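PDB 3O7B: ribosome biogenesis Nep1 RNA methyltransferase from Archaeoglobus fulgidus, which probably methylates N1 of a specific pseudouridine in 16S ribosomal RNA, using S-adenosylmethionine as methyl donor, during ribosome biogenesis. Local coordinates for residues Leu37-Val50 with Ile64-Leu78. Residues are numbered along the deposited sequence; the frame is centred on the assembly and turned at random.
Sequences LELIPQKIRGHPAV and ILLDDSKHHTAMKSL
A single beta bridge joins L39 to L65 where the loop following strand 28-35 meets the chain returning from helix 48-57. L66 N gives a nearly straight hydrogen bond (172°) to E38 O at 2.8 Å, and I40 N gives a more bent one (146°) to I64 O at 2.9 Å. The carboxylate of E38, with L66 CD2 packed against it, has its charge met by R84. The branched side chain of I40 lies alongside I64: CG1, anti to the carbonyl carbon (chi1 -67°), carries CD1 against I64 CG2 and over one face of the H71 ring, 4.0 Å from its centroid, a CH-pi contact. Both segments belong to the region inserted after the first strand of this SPOUT-class methyltransferase, and the side chain of M75 lies about 7 Å from that of R86, predicted to contact the rRNA. Farther along, I44 lays CG2 on the carbonyl oxygen of A74 and CD1 near its CB, and reaches L66 and L78, while the long chain of K43 brings NZ to S77 O at 2.9 Å, from above the carbonyl plane. H47 caps helix 48-57, its ND1 accepting from A49 N at 3.0 Å; its ring lies flat on A74, whose CA sits 3.5 Å from the centroid, and a small residue such as alanine suits so close an approach. A leucine in place of H47 would probably leave A49 N without its capping acceptor and A74 without its flat cover. At the start of helix 48-57 a water donates to both A49 O and K70 O.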
loop_
_atom_site.group_PDB
_atom_site.type_symbol
_atom_site.label_atom_id
_atom_site.label_comp_id
_atom_site.label_asym_id
_atom_site.label_seq_id
_atom_site.Cartn_x
_atom_site.Cartn_y
_atom_site.Cartn_z
ATOM N N LEU A 37 0.956 7.879 -13.887
ATOM C CA LEU A 37 -0.168 8.721 -13.536
ATOM C C LEU A 37 -0.432 9.678 -14.692
ATOM O O LEU A 37 0.346 10.607 -14.941
ATOM C CB LEU A 37 0.213 9.474 -12.273
ATOM C CG LEU A 37 -0.764 10.113 -11.326
ATOM C CD1 LEU A 37 -1.592 9.032 -10.652
ATOM C CD2 LEU A 37 0.052 10.865 -10.309
ATOM N N GLU A 38 -1.518 9.422 -15.409
ATOM C CA GLU A 38 -1.911 10.238 -16.557
ATOM C C GLU A 38 -3.375 10.026 -16.887
ATOM O O GLU A 38 -3.945 8.963 -16.588
ATOM C CB GLU A 38 -1.048 9.890 -17.786
ATOM C CG GLU A 38 -1.371 8.556 -18.450
ATOM C CD GLU A 38 -0.338 8.158 -19.473
ATOM O OE1 GLU A 38 -0.073 8.988 -20.375
ATOM O OE2 GLU A 38 0.213 7.043 -19.378
ATOM N N LEU A 39 -3.973 11.022 -17.535
ATOM C CA LEU A 39 -5.306 10.872 -18.085
ATOM C C LEU A 39 -5.261 10.036 -19.370
ATOM O O LEU A 39 -4.201 9.869 -19.978
ATOM C CB LEU A 39 -5.937 12.247 -18.337
ATOM C CG LEU A 39 -6.085 13.138 -17.100
ATOM C CD1 LEU A 39 -6.619 14.510 -17.482
ATOM C CD2 LEU A 39 -6.963 12.469 -16.049
ATOM N N ILE A 40 -6.404 9.493 -19.766
ATOM C CA ILE A 40 -6.450 8.646 -20.956
ATOM C C ILE A 40 -5.923 9.446 -22.167
ATOM O O ILE A 40 -6.443 10.533 -22.446
ATOM C CB ILE A 40 -7.879 8.097 -21.195
ATOM C CG1 ILE A 40 -8.265 7.123 -20.064
ATOM C CG2 ILE A 40 -7.956 7.370 -22.546
ATOM C CD1 ILE A 40 -9.722 6.661 -20.088
ATOM N N PRO A 41 -4.872 8.934 -22.852
ATOM C CA PRO A 41 -4.329 9.620 -24.029
ATOM C C PRO A 41 -5.358 9.778 -25.143
ATOM O O PRO A 41 -6.215 8.913 -25.350
ATOM C CB PRO A 41 -3.188 8.702 -24.485
ATOM C CG PRO A 41 -2.806 7.943 -23.283
ATOM C CD PRO A 41 -4.103 7.718 -22.550
ATOM N N GLN A 42 -5.233 10.897 -25.852
ATOM C CA GLN A 42 -6.166 11.336 -26.882
ATOM C C GLN A 42 -6.525 10.230 -27.866
ATOM O O GLN A 42 -7.703 10.003 -28.154
ATOM C CB GLN A 42 -5.546 12.509 -27.658
ATOM C CG GLN A 42 -4.526 13.366 -26.867
ATOM C CD GLN A 42 -3.308 12.572 -26.357
ATOM O OE1 GLN A 42 -2.762 11.704 -27.061
ATOM N NE2 GLN A 42 -2.890 12.864 -25.126
ATOM N N LYS A 43 -5.501 9.541 -28.360
ATOM C CA LYS A 43 -5.641 8.636 -29.499
ATOM C C LYS A 43 -6.381 7.327 -29.211
ATOM O O LYS A 43 -6.714 6.587 -30.136
ATOM C CB LYS A 43 -4.269 8.350 -30.113
ATOM C CG LYS A 43 -3.334 7.531 -29.238
ATOM C CD LYS A 43 -2.026 7.250 -29.961
ATOM C CE LYS A 43 -1.303 6.047 -29.378
ATOM N NZ LYS A 43 -0.168 5.628 -30.249
ATOM N N ILE A 44 -6.636 7.036 -27.937
ATOM C CA ILE A 44 -7.364 5.815 -27.574
ATOM C C ILE A 44 -8.736 6.097 -26.945
ATOM O O ILE A 44 -9.433 5.176 -26.516
ATOM C CB ILE A 44 -6.509 4.862 -26.668
ATOM C CG1 ILE A 44 -6.263 5.477 -25.277
ATOM C CG2 ILE A 44 -5.199 4.472 -27.367
ATOM C CD1 ILE A 44 -5.810 4.475 -24.231
ATOM N N ARG A 45 -9.130 7.367 -26.930
ATOM C CA ARG A 45 -10.381 7.791 -26.281
ATOM C C ARG A 45 -11.656 7.264 -26.943
ATOM O O ARG A 45 -12.723 7.244 -26.319
ATOM C CB ARG A 45 -10.429 9.317 -26.137
ATOM C CG ARG A 45 -9.459 9.831 -25.092
ATOM C CD ARG A 45 -9.435 11.344 -24.992
ATOM N NE ARG A 45 -8.296 11.788 -24.185
ATOM C CZ ARG A 45 -7.778 13.014 -24.204
ATOM N NH1 ARG A 45 -8.293 13.957 -24.987
ATOM N NH2 ARG A 45 -6.737 13.299 -23.435
ATOM N N GLY A 46 -11.535 6.836 -28.199
ATOM C CA GLY A 46 -12.658 6.283 -28.953
ATOM C C GLY A 46 -12.772 4.772 -28.892
ATOM O O GLY A 46 -13.736 4.201 -29.399
ATOM N N HIS A 47 -11.789 4.116 -28.275
ATOM C CA HIS A 47 -11.822 2.660 -28.099
ATOM C C HIS A 47 -13.003 2.238 -27.216
ATOM O O HIS A 47 -13.294 2.896 -26.220
ATOM C CB HIS A 47 -10.500 2.166 -27.505
ATOM C CG HIS A 47 -10.349 0.676 -27.510
ATOM N ND1 HIS A 47 -10.979 -0.140 -26.594
ATOM C CD2 HIS A 47 -9.626 -0.146 -28.310
ATOM C CE1 HIS A 47 -10.658 -1.399 -26.831
ATOM N NE2 HIS A 47 -9.841 -1.430 -27.869
ATOM N N PRO A 48 -13.710 1.156 -27.601
ATOM C CA PRO A 48 -14.850 0.623 -26.845
ATOM C C PRO A 48 -14.622 0.391 -25.345
ATOM O O PRO A 48 -15.532 0.624 -24.557
ATOM C CB PRO A 48 -15.148 -0.715 -27.547
ATOM C CG PRO A 48 -14.006 -0.944 -28.490
ATOM C CD PRO A 48 -13.497 0.398 -28.846
ATOM N N ALA A 49 -13.438 -0.075 -24.953
ATOM C CA ALA A 49 -13.141 -0.280 -23.527
ATOM C C ALA A 49 -13.129 1.047 -22.770
ATOM O O ALA A 49 -13.540 1.111 -21.610
ATOM C CB ALA A 49 -11.822 -1.005 -23.345
ATOM N N VAL A 50 -12.658 2.100 -23.439
ATOM C CA VAL A 50 -12.638 3.446 -22.863
ATOM C C VAL A 50 -14.041 4.058 -22.831
ATOM O O VAL A 50 -14.433 4.665 -21.833
ATOM C CB VAL A 50 -11.627 4.360 -23.605
ATOM C CG1 VAL A 50 -11.798 5.817 -23.212
ATOM C CG2 VAL A 50 -10.218 3.905 -23.310
ATOM N N ILE A 64 -10.602 10.942 -17.348
ATOM C CA ILE A 64 -10.430 9.689 -16.599
ATOM C C ILE A 64 -8.955 9.301 -16.529
ATOM O O ILE A 64 -8.207 9.428 -17.509
ATOM C CB ILE A 64 -11.269 8.566 -17.234
ATOM C CG1 ILE A 64 -12.765 8.884 -17.080
ATOM C CG2 ILE A 64 -10.948 7.195 -16.606
ATOM C CD1 ILE A 64 -13.683 8.002 -17.915
ATOM N N LEU A 65 -8.537 8.852 -15.343
ATOM C CA LEU A 65 -7.169 8.386 -15.138
ATOM C C LEU A 65 -6.972 7.029 -15.820
ATOM O O LEU A 65 -7.812 6.125 -15.713
ATOM C CB LEU A 65 -6.877 8.263 -13.637
ATOM C CG LEU A 65 -5.422 8.340 -13.167
ATOM C CD1 LEU A 65 -4.832 9.760 -13.295
ATOM C CD2 LEU A 65 -5.355 7.886 -11.713
ATOM N N LEU A 66 -5.859 6.897 -16.528
ATOM C CA LEU A 66 -5.519 5.647 -17.198
ATOM C C LEU A 66 -5.165 4.553 -16.184
ATOM O O LEU A 66 -4.324 4.764 -15.306
ATOM C CB LEU A 66 -4.369 5.893 -18.185
ATOM C CG LEU A 66 -4.009 4.736 -19.120
ATOM C CD1 LEU A 66 -5.144 4.464 -20.113
ATOM C CD2 LEU A 66 -2.677 4.987 -19.841
ATOM N N ASP A 67 -5.809 3.405 -16.328
ATOM C CA ASP A 67 -5.737 2.317 -15.345
ATOM C C ASP A 67 -5.834 1.037 -16.142
ATOM O O ASP A 67 -6.895 0.725 -16.704
ATOM C CB ASP A 67 -6.922 2.451 -14.374
ATOM C CG ASP A 67 -6.979 1.336 -13.318
ATOM O OD1 ASP A 67 -6.393 0.249 -13.499
ATOM O OD2 ASP A 67 -7.652 1.552 -12.283
ATOM N N ASP A 68 -4.733 0.293 -16.205
ATOM C CA ASP A 68 -4.725 -0.887 -17.069
ATOM C C ASP A 68 -5.556 -2.070 -16.573
ATOM O O ASP A 68 -5.740 -3.037 -17.313
ATOM C CB ASP A 68 -3.304 -1.273 -17.520
ATOM C CG ASP A 68 -2.582 -2.198 -16.571
ATOM O OD1 ASP A 68 -3.007 -2.400 -15.407
ATOM O OD2 ASP A 68 -1.544 -2.735 -17.019
ATOM N N SER A 69 -6.121 -1.978 -15.366
ATOM C CA SER A 69 -7.102 -2.982 -14.926
ATOM C C SER A 69 -8.484 -2.709 -15.524
ATOM O O SER A 69 -9.388 -3.562 -15.449
ATOM C CB SER A 69 -7.171 -3.074 -13.392
ATOM O OG SER A 69 -6.008 -3.704 -12.875
ATOM N N LYS A 70 -8.648 -1.524 -16.112
ATOM C CA LYS A 70 -9.887 -1.152 -16.793
ATOM C C LYS A 70 -9.693 -0.943 -18.291
ATOM O O LYS A 70 -10.609 -1.194 -19.090
ATOM C CB LYS A 70 -10.447 0.141 -16.201
ATOM C CG LYS A 70 -10.868 0.044 -14.749
ATOM C CD LYS A 70 -11.413 1.357 -14.258
ATOM C CE LYS A 70 -11.783 1.269 -12.786
ATOM N NZ LYS A 70 -12.406 2.545 -12.335
ATOM N N HIS A 71 -8.507 -0.484 -18.674
ATOM C CA HIS A 71 -8.312 0.041 -20.035
ATOM C C HIS A 71 -7.341 -0.779 -20.873
ATOM O O HIS A 71 -6.949 -0.343 -21.968
ATOM C CB HIS A 71 -7.805 1.490 -19.986
ATOM C CG HIS A 71 -8.609 2.403 -19.112
ATOM N ND1 HIS A 71 -9.987 2.479 -19.143
ATOM C CD2 HIS A 71 -8.207 3.290 -18.171
ATOM C CE1 HIS A 71 -10.400 3.378 -18.262
ATOM N NE2 HIS A 71 -9.336 3.885 -17.661
ATOM N N HIS A 72 -6.934 -1.944 -20.374
ATOM C CA HIS A 72 -5.906 -2.763 -21.025
ATOM C C HIS A 72 -6.108 -2.924 -22.541
ATOM O O HIS A 72 -5.183 -2.704 -23.324
ATOM C CB HIS A 72 -5.861 -4.150 -20.392
ATOM C CG HIS A 72 -4.883 -5.075 -21.055
ATOM N ND1 HIS A 72 -5.263 -6.035 -21.970
ATOM C CD2 HIS A 72 -3.532 -5.151 -20.970
ATOM C CE1 HIS A 72 -4.193 -6.679 -22.400
ATOM N NE2 HIS A 72 -3.130 -6.169 -21.802
ATOM N N THR A 73 -7.308 -3.322 -22.940
ATOM C CA THR A 73 -7.550 -3.624 -24.357
ATOM C C THR A 73 -7.446 -2.386 -25.256
ATOM O O THR A 73 -7.167 -2.514 -26.449
ATOM C CB THR A 73 -8.885 -4.346 -24.583
ATOM O OG1 THR A 73 -9.962 -3.519 -24.148
ATOM C CG2 THR A 73 -8.913 -5.649 -23.816
ATOM N N ALA A 74 -7.667 -1.203 -24.687
ATOM C CA ALA A 74 -7.508 0.063 -25.413
ATOM C C ALA A 74 -6.054 0.538 -25.501
ATOM O O ALA A 74 -5.745 1.462 -26.262
ATOM C CB ALA A 74 -8.375 1.135 -24.779
ATOM N N MET A 75 -5.153 -0.081 -24.743
ATOM C CA MET A 75 -3.791 0.439 -24.602
ATOM C C MET A 75 -2.758 -0.163 -25.545
ATOM O O MET A 75 -1.585 0.194 -25.480
ATOM C CB MET A 75 -3.309 0.284 -23.153
ATOM C CG MET A 75 -4.059 1.179 -22.176
ATOM S SD MET A 75 -3.777 0.738 -20.446
ATOM C CE MET A 75 -2.056 1.171 -20.244
ATOM N N LYS A 76 -3.203 -1.051 -26.435
ATOM C CA LYS A 76 -2.290 -1.818 -27.286
ATOM C C LYS A 76 -1.360 -0.950 -28.141
ATOM O O LYS A 76 -0.194 -1.318 -28.358
ATOM C CB LYS A 76 -3.066 -2.815 -28.162
ATOM C CG LYS A 76 -3.731 -3.950 -27.387
ATOM C CD LYS A 76 -4.751 -4.696 -28.257
ATOM C CE LYS A 76 -5.709 -5.514 -27.407
ATOM N NZ LYS A 76 -6.734 -6.186 -28.249
ATOM N N SER A 77 -1.853 0.204 -28.583
ATOM C CA SER A 77 -1.097 1.090 -29.476
ATOM C C SER A 77 -0.210 2.129 -28.786
ATOM O O SER A 77 0.467 2.912 -29.451
ATOM C CB SER A 77 -2.051 1.814 -30.424
ATOM O OG SER A 77 -2.870 2.731 -29.718
ATOM N N LEU A 78 -0.232 2.162 -27.456
ATOM C CA LEU A 78 0.527 3.177 -26.723
ATOM C C LEU A 78 2.035 2.918 -26.730
ATOM O O LEU A 78 2.461 1.771 -26.651
ATOM C CB LEU A 78 0.033 3.274 -25.271
ATOM C CG LEU A 78 -1.389 3.771 -25.009
ATOM C CD1 LEU A 78 -1.569 3.861 -23.492
ATOM C CD2 LEU A 78 -1.651 5.127 -25.651
HETATM O O HOH W 1 -2.162 6.501 -15.016
HETATM O O HOH W 2 -13.284 -0.710 -19.337
#